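UTP--glucose-1-phosphate uridylyltransferase (Acinetobacter baumannii, PDB 6KNL) catalyses the transfer of a uridylyl group from UTP to alpha-D-glucose 1-phosphate, giving UDP-glucose and diphosphate. Local coordinates at residues Ser22-Met27 and Lys59-Asn64; Leu53-Ser58 and Ser100-Gln105; Val132-Gly137 and Val207-Leu212; Met159-Pro164 and Asn203-Gly208. The protein carries 1 engineered substitution. All coordinates share one frame; numbering follows the deposited sequence.

Contact 1: residues Ser22-Met27 and Lys59-Asn64; sequences SIPKEM and KASIEN. With URI (uridine), chain C.
The ammonium group of K59 meets the carboxylate of E26 in a salt bridge, with K59 NZ 2.7 Å from E26 OE1. The bond uses the syn lone pair of OE1, on the side of the other oxygen. The two side chains cross at about a right angle. E26 turns into place through a bend at chi2 (90°). K59 reaches it by running along P24, the two side chains sliding past each other in opposite directions. K59 CD lies 3.4 Å from P24 CB. The other end of the proline ring meets S61, whose OG is 3.1 Å from P24 CD.

I62 packs against E26 and M27. Its CD1 is 3.6 Å from E26 CB and also lies near OE1. The thioether of M27 crosses the same isoleucine, with M27 SD 3.9 Å from I62 CG1.

The second oxygen, E26 OE2, pairs with K25 NZ at 3.4 Å. One carboxylate thus sits between two lysines, and their positive charges probably favour its ionised form. K25 is a binding residue for UTP and UDP-glucose. Here its NZ makes a weak hydrogen bond of 3.2 Å to O3' of the uridine. E26 probably helps to place K25 from the second shell. K59 NZ is also bonded to the carbonyls of V9 and G11 in the nucleotide-binding loop.

Segment 22-27, which ends in a 3-10 turn, follows strand 4-8 and rests on the start of helix 60-65. I62 packs on L53 of strand 50-55. E26 and M27 touch I36 of helix 35-45, and the second subunit packs against S22, I23 and M27.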
loop_
_atom_site.group_PDB
_atom_site.type_symbol
_atom_site.label_atom_id
_atom_site.label_comp_id
_atom_site.label_asym_id
_atom_site.label_seq_id
_atom_site.Cartn_x
_atom_site.Cartn_y
_atom_site.Cartn_z
ATOM N N SER A 22 -7.948 2.099 -6.546
ATOM C CA SER A 22 -8.787 2.962 -5.666
ATOM C C SER A 22 -7.987 3.804 -4.670
ATOM O O SER A 22 -8.642 4.499 -3.898
ATOM C CB SER A 22 -9.798 2.132 -4.951
ATOM O OG SER A 22 -10.712 1.589 -5.892
ATOM N N ILE A 23 -6.653 3.754 -4.693
ATOM C CA ILE A 23 -5.758 4.713 -3.963
ATOM C C ILE A 23 -4.695 5.147 -4.961
ATOM O O ILE A 23 -4.383 4.379 -5.851
ATOM C CB ILE A 23 -5.071 4.091 -2.717
ATOM C CG1 ILE A 23 -3.886 3.219 -3.149
ATOM C CG2 ILE A 23 -6.063 3.350 -1.825
ATOM C CD1 ILE A 23 -3.340 2.299 -2.100
ATOM N N PRO A 24 -4.042 6.316 -4.807
ATOM C CA PRO A 24 -2.992 6.714 -5.741
ATOM C C PRO A 24 -1.785 5.768 -5.720
ATOM O O PRO A 24 -1.428 5.304 -4.665
ATOM C CB PRO A 24 -2.578 8.093 -5.209
ATOM C CG PRO A 24 -3.779 8.575 -4.443
ATOM C CD PRO A 24 -4.261 7.317 -3.754
ATOM N N LYS A 25 -1.155 5.549 -6.873
ATOM C CA LYS A 25 0.072 4.710 -6.993
ATOM C C LYS A 25 1.126 5.215 -6.000
ATOM O O LYS A 25 1.950 4.398 -5.561
ATOM C CB LYS A 25 0.639 4.736 -8.419
ATOM C CG LYS A 25 1.207 6.081 -8.872
ATOM C CD LYS A 25 1.076 6.364 -10.366
ATOM C CE LYS A 25 1.630 7.716 -10.790
ATOM N NZ LYS A 25 3.105 7.797 -10.624
ATOM N N GLU A 26 1.092 6.514 -5.684
ATOM C CA GLU A 26 2.115 7.216 -4.875
ATOM C C GLU A 26 1.955 6.831 -3.412
ATOM O O GLU A 26 2.900 7.060 -2.655
ATOM C CB GLU A 26 1.975 8.729 -4.987
ATOM C CG GLU A 26 2.368 9.280 -6.343
ATOM C CD GLU A 26 1.231 9.362 -7.349
ATOM O OE1 GLU A 26 0.086 8.931 -7.016
ATOM O OE2 GLU A 26 1.488 9.847 -8.467
ATOM N N MET A 27 0.801 6.281 -3.045
ATOM C CA MET A 27 0.494 5.850 -1.659
ATOM C C MET A 27 0.684 4.336 -1.499
ATOM O O MET A 27 0.333 3.802 -0.429
ATOM C CB MET A 27 -0.943 6.239 -1.303
ATOM C CG MET A 27 -1.180 7.741 -1.376
ATOM S SD MET A 27 -0.075 8.666 -0.284
ATOM C CE MET A 27 -0.673 8.093 1.302
ATOM N N LYS A 59 -6.563 12.230 -5.705
ATOM C CA LYS A 59 -5.230 12.062 -5.061
ATOM C C LYS A 59 -5.131 12.862 -3.752
ATOM O O LYS A 59 -3.985 13.164 -3.347
ATOM C CB LYS A 59 -4.118 12.481 -6.028
ATOM C CG LYS A 59 -4.143 11.806 -7.392
ATOM C CD LYS A 59 -3.445 10.484 -7.434
ATOM C CE LYS A 59 -3.077 10.073 -8.840
ATOM N NZ LYS A 59 -1.715 9.501 -8.894
ATOM N N ALA A 60 -6.277 13.143 -3.127
ATOM C CA ALA A 60 -6.428 13.780 -1.795
ATOM C C ALA A 60 -5.530 13.080 -0.765
ATOM O O ALA A 60 -4.873 13.774 -0.008
ATOM C CB ALA A 60 -7.869 13.751 -1.358
ATOM N N SER A 61 -5.490 11.750 -0.752
ATOM C CA SER A 61 -4.723 10.960 0.246
ATOM C C SER A 61 -3.239 11.376 0.248
ATOM O O SER A 61 -2.633 11.381 1.323
ATOM C CB SER A 61 -4.912 9.496 0.026
ATOM O OG SER A 61 -4.251 9.084 -1.151
ATOM N N ILE A 62 -2.659 11.751 -0.887
ATOM C CA ILE A 62 -1.254 12.263 -0.921
ATOM C C ILE A 62 -1.190 13.538 -0.087
ATOM O O ILE A 62 -0.307 13.624 0.750
ATOM C CB ILE A 62 -0.739 12.532 -2.348
ATOM C CG1 ILE A 62 -0.600 11.241 -3.155
ATOM C CG2 ILE A 62 0.573 13.307 -2.300
ATOM C CD1 ILE A 62 -0.311 11.452 -4.629
ATOM N N GLU A 63 -2.065 14.505 -0.366
ATOM C CA GLU A 63 -2.107 15.810 0.344
ATOM C C GLU A 63 -2.388 15.590 1.831
ATOM O O GLU A 63 -1.755 16.303 2.651
ATOM C CB GLU A 63 -3.174 16.735 -0.233
ATOM C CG GLU A 63 -2.693 17.520 -1.436
ATOM C CD GLU A 63 -3.713 17.580 -2.557
ATOM O OE1 GLU A 63 -3.628 16.739 -3.497
ATOM O OE2 GLU A 63 -4.580 18.453 -2.485
ATOM N N ASN A 64 -3.304 14.660 2.152
ATOM C CA ASN A 64 -3.730 14.327 3.542
ATOM C C ASN A 64 -2.548 13.752 4.330
ATOM O O ASN A 64 -2.526 13.912 5.562
ATOM C CB ASN A 64 -4.919 13.369 3.559
ATOM C CG ASN A 64 -6.195 14.029 3.093
ATOM O OD1 ASN A 64 -6.282 15.256 3.098
ATOM N ND2 ASN A 64 -7.178 13.239 2.687
HETATM N N1 URI C . 2.404 12.554 -14.947
HETATM C C2 URI C . 2.553 12.136 -16.260
HETATM N N3 URI C . 1.717 12.728 -17.168
HETATM C C4 URI C . 0.754 13.675 -16.908
HETATM C C5 URI C . 0.659 14.065 -15.525
HETATM C C6 URI C . 1.467 13.504 -14.609
HETATM O O2 URI C . 3.366 11.291 -16.605
HETATM O O4 URI C . 0.076 14.092 -17.849
HETATM C "C1'" URI C . 3.297 11.930 -13.948
HETATM C "C2'" URI C . 2.920 10.477 -13.626
HETATM C "C3'" URI C . 4.292 9.908 -13.233
HETATM C "C4'" URI C . 5.230 10.604 -14.233
HETATM O "O2'" URI C . 1.969 10.363 -12.586
HETATM O "O3'" URI C . 4.703 10.208 -11.903
HETATM O "O4'" URI C . 4.606 11.898 -14.487
HETATM C "C5'" URI C . 5.459 9.803 -15.521
HETATM O "O5'" URI C . 5.921 10.593 -16.609
#

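Contact 2: residues Leu53-Ser58 and Ser100-Gln105; sequences LVTHSS and SVRQPQ. With URI (uridine), chain C.
Strands 53-55 and 100-102 run parallel, and the tight part of their contact is the backbone ladder. V101 N bonds to L53 O at 2.9 Å, T55 N to V101 O at 2.8 Å and Q103 N to T55 O at 3.0 Å. All three are nearly straight. On one face V54 and V101 lie side by side and point the same way, with V54 CG2 4.1 Å from V101 CG1. On the other face the methyl T55 CG2 touches S100 OG at 3.4 Å.

The loose side is the exposed loop beyond T55. R102 bends at chi2 (-52°) and folds back over the turn. H56 C and S57 CA lie over one face of its guanidinium, and S57 CB is 3.4 Å from R102 NH1. No hydrogen bond joins R102 to S57.

Q103 extends from the strand end toward the uracil. Its NE2 bonds to H111; its weak 3.2 Å bond to uridine O4 is of doubtful geometry. Q103 is a binding residue for UTP and UDP-glucose.

This is the parallel edge of a Rossmann-like GT-A sheet. Strand 50-55 lies between strands 4-8 and 97-102. Helix 109-115 covers V54 and Q103, while helix 60-65 covers L53, T55 and S100.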
loop_
_atom_site.group_PDB
_atom_site.type_symbol
_atom_site.label_atom_id
_atom_site.label_comp_id
_atom_site.label_asym_id
_atom_site.label_seq_id
_atom_site.Cartn_x
_atom_site.Cartn_y
_atom_site.Cartn_z
ATOM N N LEU A 53 3.036 19.668 -5.563
ATOM C CA LEU A 53 2.295 18.518 -6.119
ATOM C C LEU A 53 1.457 19.054 -7.276
ATOM O O LEU A 53 0.605 19.932 -7.025
ATOM C CB LEU A 53 1.416 17.879 -5.039
ATOM C CG LEU A 53 2.140 17.379 -3.789
ATOM C CD1 LEU A 53 1.153 16.853 -2.761
ATOM C CD2 LEU A 53 3.167 16.308 -4.118
ATOM N N VAL A 54 1.735 18.594 -8.495
ATOM C CA VAL A 54 0.793 18.747 -9.635
ATOM C C VAL A 54 -0.072 17.499 -9.578
ATOM O O VAL A 54 0.491 16.425 -9.801
ATOM C CB VAL A 54 1.514 18.863 -10.988
ATOM C CG1 VAL A 54 0.528 18.978 -12.126
ATOM C CG2 VAL A 54 2.494 20.020 -11.006
ATOM N N THR A 55 -1.353 17.618 -9.247
ATOM C CA THR A 55 -2.130 16.431 -8.829
ATOM C C THR A 55 -3.444 16.325 -9.606
ATOM O O THR A 55 -3.698 17.149 -10.505
ATOM C CB THR A 55 -2.281 16.434 -7.303
ATOM O OG1 THR A 55 -2.706 15.134 -6.871
ATOM C CG2 THR A 55 -3.211 17.524 -6.825
ATOM N N HIS A 56 -4.208 15.292 -9.259
ATOM C CA HIS A 56 -5.496 14.867 -9.857
ATOM C C HIS A 56 -6.532 14.789 -8.734
ATOM O O HIS A 56 -6.123 14.550 -7.580
ATOM C CB HIS A 56 -5.282 13.529 -10.579
ATOM C CG HIS A 56 -6.480 12.988 -11.289
ATOM N ND1 HIS A 56 -7.298 12.018 -10.723
ATOM C CD2 HIS A 56 -6.981 13.248 -12.520
ATOM C CE1 HIS A 56 -8.257 11.716 -11.575
ATOM N NE2 HIS A 56 -8.088 12.461 -12.686
ATOM N N SER A 57 -7.811 14.945 -9.084
ATOM C CA SER A 57 -8.980 15.004 -8.168
ATOM C C SER A 57 -9.135 13.721 -7.343
ATOM O O SER A 57 -9.956 13.748 -6.426
ATOM C CB SER A 57 -10.258 15.284 -8.928
ATOM O OG SER A 57 -10.563 14.219 -9.808
ATOM N N SER A 58 -8.434 12.636 -7.670
ATOM C CA SER A 58 -8.524 11.343 -6.936
ATOM C C SER A 58 -7.371 11.193 -5.933
ATOM O O SER A 58 -7.220 10.100 -5.402
ATOM C CB SER A 58 -8.552 10.173 -7.905
ATOM O OG SER A 58 -7.271 9.924 -8.478
ATOM N N SER A 100 -0.224 22.504 -3.719
ATOM C CA SER A 100 -1.025 21.629 -4.596
ATOM C C SER A 100 -1.575 22.461 -5.754
ATOM O O SER A 100 -2.079 23.565 -5.469
ATOM C CB SER A 100 -2.126 21.030 -3.793
ATOM O OG SER A 100 -2.501 19.804 -4.345
ATOM N N VAL A 101 -1.473 21.954 -6.991
ATOM C CA VAL A 101 -2.211 22.504 -8.163
ATOM C C VAL A 101 -2.734 21.337 -9.006
ATOM O O VAL A 101 -2.121 20.259 -8.978
ATOM C CB VAL A 101 -1.344 23.490 -8.969
ATOM C CG1 VAL A 101 -0.198 22.804 -9.693
ATOM C CG2 VAL A 101 -2.181 24.305 -9.943
ATOM N N ARG A 102 -3.846 21.561 -9.709
ATOM C CA ARG A 102 -4.533 20.541 -10.547
ATOM C C ARG A 102 -3.968 20.559 -11.973
ATOM O O ARG A 102 -3.754 21.649 -12.518
ATOM C CB ARG A 102 -6.050 20.779 -10.510
ATOM C CG ARG A 102 -6.686 20.492 -9.155
ATOM C CD ARG A 102 -6.324 19.112 -8.620
ATOM N NE ARG A 102 -7.008 18.788 -7.378
ATOM C CZ ARG A 102 -8.295 18.467 -7.253
ATOM N NH1 ARG A 102 -9.103 18.424 -8.301
ATOM N NH2 ARG A 102 -8.782 18.207 -6.055
ATOM N N GLN A 103 -3.693 19.378 -12.534
ATOM C CA GLN A 103 -3.585 19.170 -14.004
ATOM C C GLN A 103 -4.970 18.846 -14.561
ATOM O O GLN A 103 -5.503 17.761 -14.322
ATOM C CB GLN A 103 -2.630 18.045 -14.369
ATOM C CG GLN A 103 -2.584 17.815 -15.869
ATOM C CD GLN A 103 -1.508 16.838 -16.259
ATOM O OE1 GLN A 103 -1.249 15.878 -15.533
ATOM N NE2 GLN A 103 -0.872 17.085 -17.398
ATOM N N PRO A 104 -5.580 19.786 -15.320
ATOM C CA PRO A 104 -6.929 19.617 -15.859
ATOM C C PRO A 104 -7.181 18.254 -16.519
ATOM O O PRO A 104 -8.076 17.550 -16.083
ATOM C CB PRO A 104 -7.007 20.725 -16.924
ATOM C CG PRO A 104 -6.079 21.813 -16.430
ATOM C CD PRO A 104 -4.980 21.077 -15.699
ATOM N N GLN A 105 -6.381 17.941 -17.550
ATOM C CA GLN A 105 -6.381 16.659 -18.315
ATOM C C GLN A 105 -4.963 16.105 -18.298
ATOM O O GLN A 105 -4.032 16.882 -18.119
ATOM C CB GLN A 105 -6.761 16.871 -19.785
ATOM C CG GLN A 105 -8.198 17.306 -20.036
ATOM C CD GLN A 105 -8.307 18.016 -21.364
ATOM O OE1 GLN A 105 -7.513 18.907 -21.675
ATOM N NE2 GLN A 105 -9.290 17.622 -22.161
HETATM N N1 URI C . 2.404 12.554 -14.947
HETATM C C2 URI C . 2.553 12.136 -16.260
HETATM N N3 URI C . 1.717 12.728 -17.168
HETATM C C4 URI C . 0.754 13.675 -16.908
HETATM C C5 URI C . 0.659 14.065 -15.525
HETATM C C6 URI C . 1.467 13.504 -14.609
HETATM O O2 URI C . 3.366 11.291 -16.605
HETATM O O4 URI C . 0.076 14.092 -17.849
HETATM C "C1'" URI C . 3.297 11.930 -13.948
HETATM C "C2'" URI C . 2.920 10.477 -13.626
HETATM C "C3'" URI C . 4.292 9.908 -13.233
HETATM C "C4'" URI C . 5.230 10.604 -14.233
HETATM O "O2'" URI C . 1.969 10.363 -12.586
HETATM O "O3'" URI C . 4.703 10.208 -11.903
HETATM O "O4'" URI C . 4.606 11.898 -14.487
HETATM C "C5'" URI C . 5.459 9.803 -15.521
HETATM O "O5'" URI C . 5.921 10.593 -16.609
#

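Contact 3: residues Val132-Gly137 and Val207-Leu212; sequences VLVKDG and VGRYVL
The chain of R209 leaves its backbone with CG opposite the carbonyl carbon (chi1 -66°) and bends again at chi2 (-78°). These two turns swing the guanidinium back toward strand 132-135. Its NH2 then donates to V132 O at 2.7 Å. The donor stands above the carbonyl plane. The oxygen lies at the edge of the guanidinium, tilted a little from its plane.

V134 approaches from the opposite direction. Its CG2 lies 3.6 Å from R209 NH2 and meets the flat group obliquely. V132 supplies the apolar half of the contact, its CG1 4.0 Å from V207 CG1. The two valines cross at about a right angle. V132 CG2 also sits 3.3 Å from V207 O.

At G208 the chain turns a corner. The carbonyl of V207 would crowd a side chain at its backbone angles, which explains the glycine. The turn also presents G208 O to R209 NH1 at 2.8 Å. The guanidinium therefore spans from its own corner to strand 132-135.

The contact joins the strand of the small two-stranded sheet, 132-135 with 254-257, to strand 209-212 of the main sheet. The two strands run at 90°, their axes 11.2 Å apart at the closest, so no ladder forms and the arginine makes the polar link. V132 directly follows D131, a binding residue for UTP and UDP-glucose.

R209 NE forms a salt bridge with E42, and NH1 also bonds to L129 O. The buried charge is thus met by three carbonyls and a carboxylate, which probably fix the rotation of the guanidinium.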
loop_
_atom_site.group_PDB
_atom_site.type_symbol
_atom_site.label_atom_id
_atom_site.label_comp_id
_atom_site.label_asym_id
_atom_site.label_seq_id
_atom_site.Cartn_x
_atom_site.Cartn_y
_atom_site.Cartn_z
ATOM N N VAL A 132 9.705 6.842 -9.384
ATOM C CA VAL A 132 11.130 6.426 -9.177
ATOM C C VAL A 132 11.575 6.737 -7.744
ATOM O O VAL A 132 11.460 7.900 -7.342
ATOM C CB VAL A 132 12.081 7.106 -10.178
ATOM C CG1 VAL A 132 13.510 6.586 -10.029
ATOM C CG2 VAL A 132 11.589 6.960 -11.614
ATOM N N LEU A 133 12.120 5.739 -7.040
ATOM C CA LEU A 133 12.807 5.884 -5.729
ATOM C C LEU A 133 14.324 5.890 -5.935
ATOM O O LEU A 133 14.796 5.133 -6.774
ATOM C CB LEU A 133 12.421 4.712 -4.828
ATOM C CG LEU A 133 10.972 4.648 -4.344
ATOM C CD1 LEU A 133 10.913 3.886 -3.027
ATOM C CD2 LEU A 133 10.357 6.031 -4.175
ATOM N N VAL A 134 15.052 6.684 -5.146
ATOM C CA VAL A 134 16.539 6.818 -5.205
ATOM C C VAL A 134 17.131 6.502 -3.827
ATOM O O VAL A 134 16.794 7.204 -2.868
ATOM C CB VAL A 134 16.946 8.230 -5.663
ATOM C CG1 VAL A 134 18.456 8.363 -5.795
ATOM C CG2 VAL A 134 16.257 8.623 -6.961
ATOM N N LYS A 135 18.003 5.496 -3.748
ATOM C CA LYS A 135 18.680 5.075 -2.495
ATOM C C LYS A 135 20.160 5.476 -2.564
ATOM O O LYS A 135 20.795 5.223 -3.603
ATOM C CB LYS A 135 18.526 3.564 -2.312
ATOM C CG LYS A 135 18.055 3.130 -0.933
ATOM C CD LYS A 135 18.140 1.633 -0.695
ATOM C CE LYS A 135 19.540 1.149 -0.370
ATOM N NZ LYS A 135 20.163 0.398 -1.489
ATOM N N ASP A 136 20.691 6.052 -1.484
ATOM C CA ASP A 136 22.090 6.555 -1.415
ATOM C C ASP A 136 22.939 5.565 -0.595
ATOM O O ASP A 136 22.546 4.379 -0.508
ATOM C CB ASP A 136 22.081 8.000 -0.902
ATOM C CG ASP A 136 23.416 8.719 -1.003
ATOM O OD1 ASP A 136 24.259 8.508 -0.111
ATOM O OD2 ASP A 136 23.609 9.472 -1.980
ATOM N N GLY A 137 24.091 6.023 -0.085
ATOM C CA GLY A 137 24.961 5.299 0.864
ATOM C C GLY A 137 25.696 6.261 1.786
ATOM O O GLY A 137 25.511 6.168 3.015
ATOM N N VAL A 207 16.572 9.260 -15.626
ATOM C CA VAL A 207 16.118 8.607 -14.365
ATOM C C VAL A 207 14.762 9.180 -13.955
ATOM O O VAL A 207 13.924 8.391 -13.467
ATOM C CB VAL A 207 17.153 8.780 -13.242
ATOM C CG1 VAL A 207 16.592 8.333 -11.911
ATOM C CG2 VAL A 207 18.442 8.044 -13.548
ATOM N N GLY A 208 14.562 10.485 -14.141
ATOM C CA GLY A 208 13.391 11.213 -13.612
ATOM C C GLY A 208 13.759 12.090 -12.420
ATOM O O GLY A 208 12.996 12.140 -11.432
ATOM N N ARG A 209 14.890 12.775 -12.517
ATOM C CA ARG A 209 15.320 13.828 -11.568
ATOM C C ARG A 209 15.899 14.962 -12.410
ATOM O O ARG A 209 16.820 14.714 -13.174
ATOM C CB ARG A 209 16.326 13.256 -10.561
ATOM C CG ARG A 209 15.758 12.206 -9.610
ATOM C CD ARG A 209 14.944 12.799 -8.475
ATOM N NE ARG A 209 14.442 11.758 -7.588
ATOM C CZ ARG A 209 13.328 11.049 -7.788
ATOM N NH1 ARG A 209 12.564 11.270 -8.848
ATOM N NH2 ARG A 209 12.976 10.123 -6.914
ATOM N N TYR A 210 15.340 16.160 -12.327
ATOM C CA TYR A 210 15.814 17.306 -13.141
ATOM C C TYR A 210 16.056 18.498 -12.219
ATOM O O TYR A 210 15.444 18.559 -11.156
ATOM C CB TYR A 210 14.822 17.622 -14.265
ATOM C CG TYR A 210 14.362 16.435 -15.082
ATOM C CD1 TYR A 210 13.452 15.519 -14.575
ATOM C CD2 TYR A 210 14.795 16.246 -16.384
ATOM C CE1 TYR A 210 13.009 14.441 -15.327
ATOM C CE2 TYR A 210 14.348 15.182 -17.156
ATOM C CZ TYR A 210 13.450 14.272 -16.627
ATOM O OH TYR A 210 13.018 13.214 -17.382
ATOM N N VAL A 211 16.965 19.380 -12.619
ATOM C CA VAL A 211 17.091 20.775 -12.101
ATOM C C VAL A 211 17.079 21.664 -13.340
ATOM O O VAL A 211 17.901 21.425 -14.208
ATOM C CB VAL A 211 18.360 20.968 -11.252
ATOM C CG1 VAL A 211 18.409 22.343 -10.605
ATOM C CG2 VAL A 211 18.472 19.889 -10.192
ATOM N N LEU A 212 16.116 22.579 -13.433
ATOM C CA LEU A 212 15.768 23.321 -14.671
ATOM C C LEU A 212 15.604 24.792 -14.333
ATOM O O LEU A 212 15.159 25.111 -13.242
ATOM C CB LEU A 212 14.453 22.790 -15.238
ATOM C CG LEU A 212 14.397 21.301 -15.556
ATOM C CD1 LEU A 212 13.005 20.933 -16.045
ATOM C CD2 LEU A 212 15.453 20.896 -16.578
#

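Contact 4: residues Met159-Pro164 and Asn203-Gly208; sequences MVEAVP and NLSVVG
An antiparallel ladder joins strand 156-162 to strand 204-207 in the main mixed sheet of this GT-A domain. E161 and S205 form the hydrogen-bonded pair. V160 with V206 and A162 with L204 are non-hydrogen-bonded pairs.

E161 O accepts two bonds from one residue, from S205 N at 2.7 Å and from S205 OG at 3.1 Å. They reach the oxygen from opposite faces of its carbonyl plane. The hydroxyl gets there because OG lies between the backbone N and the carbonyl carbon (chi1 78°). At the ends of the ladder V163 N bonds to N203 O at 2.7 Å and V207 N to M159 O at 3.2 Å.

On the face of V160 and A162, L204 packs against both. V160 and L204 cross obliquely, with V160 CG2 3.8 Å from L204 CB, and A162 CB lies 3.9 Å from L204 CD2. On the other face V207 CG2 meets E161 CB at 3.7 Å. The E161 carboxylate is hydrogen-bonded to T255.

V206 is a binding residue for UDP-glucose. Strand 172-174 runs beside 204-207, bonding L204 to V174 and V206 to G172. V174 also packs on V160. Strand 246-250 pairs with strand 156-162, and M159 packs on helix 142-153.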
loop_
_atom_site.group_PDB
_atom_site.type_symbol
_atom_site.label_atom_id
_atom_site.label_comp_id
_atom_site.label_asym_id
_atom_site.label_seq_id
_atom_site.Cartn_x
_atom_site.Cartn_y
_atom_site.Cartn_z
ATOM N N MET A 159 19.462 13.952 -14.327
ATOM C CA MET A 159 20.041 12.792 -13.616
ATOM C C MET A 159 19.968 11.585 -14.549
ATOM O O MET A 159 18.896 11.395 -15.190
ATOM C CB MET A 159 19.328 12.480 -12.298
ATOM C CG MET A 159 20.070 11.433 -11.466
ATOM S SD MET A 159 19.414 11.182 -9.821
ATOM C CE MET A 159 19.523 12.861 -9.196
ATOM N N VAL A 160 21.067 10.825 -14.605
ATOM C CA VAL A 160 21.215 9.632 -15.482
ATOM C C VAL A 160 21.898 8.504 -14.706
ATOM O O VAL A 160 22.564 8.766 -13.696
ATOM C CB VAL A 160 21.974 9.955 -16.782
ATOM C CG1 VAL A 160 21.355 11.131 -17.523
ATOM C CG2 VAL A 160 23.456 10.194 -16.535
ATOM N N GLU A 161 21.713 7.289 -15.199
ATOM C CA GLU A 161 22.127 6.022 -14.547
ATOM C C GLU A 161 22.652 5.091 -15.634
ATOM O O GLU A 161 21.931 4.904 -16.636
ATOM C CB GLU A 161 20.931 5.385 -13.847
ATOM C CG GLU A 161 21.266 4.157 -13.032
ATOM C CD GLU A 161 20.112 3.747 -12.136
ATOM O OE1 GLU A 161 20.371 3.354 -10.968
ATOM O OE2 GLU A 161 18.949 3.858 -12.597
ATOM N N ALA A 162 23.861 4.563 -15.468
ATOM C CA ALA A 162 24.438 3.582 -16.411
ATOM C C ALA A 162 23.539 2.339 -16.399
ATOM O O ALA A 162 23.151 1.914 -15.296
ATOM C CB ALA A 162 25.866 3.277 -16.023
ATOM N N VAL A 163 23.161 1.826 -17.572
ATOM C CA VAL A 163 22.393 0.548 -17.709
ATOM C C VAL A 163 23.181 -0.419 -18.590
ATOM O O VAL A 163 24.017 -0.005 -19.395
ATOM C CB VAL A 163 20.964 0.752 -18.257
ATOM C CG1 VAL A 163 20.072 1.492 -17.272
ATOM C CG2 VAL A 163 20.941 1.427 -19.623
ATOM N N PRO A 164 22.934 -1.744 -18.463
ATOM C CA PRO A 164 23.609 -2.735 -19.307
ATOM C C PRO A 164 23.351 -2.563 -20.816
ATOM O O PRO A 164 22.247 -2.201 -21.195
ATOM C CB PRO A 164 23.061 -4.075 -18.783
ATOM C CG PRO A 164 22.637 -3.765 -17.361
ATOM C CD PRO A 164 22.066 -2.366 -17.450
ATOM N N ASN A 203 25.307 4.526 -22.460
ATOM C CA ASN A 203 24.583 3.522 -21.637
ATOM C C ASN A 203 23.861 4.251 -20.492
ATOM O O ASN A 203 23.362 3.568 -19.576
ATOM C CB ASN A 203 25.529 2.417 -21.157
ATOM C CG ASN A 203 26.621 2.924 -20.239
ATOM O OD1 ASN A 203 26.902 4.123 -20.203
ATOM N ND2 ASN A 203 27.239 2.024 -19.491
ATOM N N LEU A 204 23.791 5.586 -20.553
ATOM C CA LEU A 204 23.299 6.456 -19.453
ATOM C C LEU A 204 21.806 6.749 -19.647
ATOM O O LEU A 204 21.465 7.561 -20.516
ATOM C CB LEU A 204 24.140 7.737 -19.415
ATOM C CG LEU A 204 25.632 7.533 -19.129
ATOM C CD1 LEU A 204 26.365 8.859 -19.028
ATOM C CD2 LEU A 204 25.866 6.731 -17.858
ATOM N N SER A 205 20.956 6.120 -18.831
ATOM C CA SER A 205 19.476 6.272 -18.854
ATOM C C SER A 205 19.053 7.554 -18.133
ATOM O O SER A 205 19.621 7.873 -17.089
ATOM C CB SER A 205 18.794 5.090 -18.214
ATOM O OG SER A 205 18.851 5.178 -16.792
ATOM N N VAL A 206 18.038 8.222 -18.659
ATOM C CA VAL A 206 17.329 9.321 -17.952
ATOM C C VAL A 206 16.526 8.675 -16.823
ATOM O O VAL A 206 15.898 7.636 -17.075
ATOM C CB VAL A 206 16.445 10.107 -18.928
ATOM C CG1 VAL A 206 15.648 11.193 -18.220
ATOM C CG2 VAL A 206 17.276 10.676 -20.070
ATOM N N VAL A 207 16.572 9.260 -15.626
ATOM C CA VAL A 207 16.118 8.607 -14.365
ATOM C C VAL A 207 14.762 9.180 -13.955
ATOM O O VAL A 207 13.924 8.391 -13.467
ATOM C CB VAL A 207 17.153 8.780 -13.242
ATOM C CG1 VAL A 207 16.592 8.333 -11.911
ATOM C CG2 VAL A 207 18.442 8.044 -13.548
ATOM N N GLY A 208 14.562 10.485 -14.141
ATOM C CA GLY A 208 13.391 11.213 -13.612
ATOM C C GLY A 208 13.759 12.090 -12.420
ATOM O O GLY A 208 12.996 12.140 -11.432
#

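Overall arrangement
Contacts 1 and 2 form the uridine side of the site. Their centres are 11 Å apart, and both touch the bound nucleoside, through K25 and Q103. They also touch each other: E63 OE2 lies 3.1 Å from S100 OG, a probable hydrogen bond. Contacts 3 and 4 share V207 and G208, with centres 10 Å apart, and R209 O lies 3.0 Å from M159 N. In contact 3 the V132 side chain is about 8 Å from the uridine. Contact 4 is about 28 Å, centre to centre, from both contact 1 and contact 2, on the opposite side of the chain's centre. It holds V206 of the UDP-glucose site. Contacts 2, 3 and 4 all reach the main sheet.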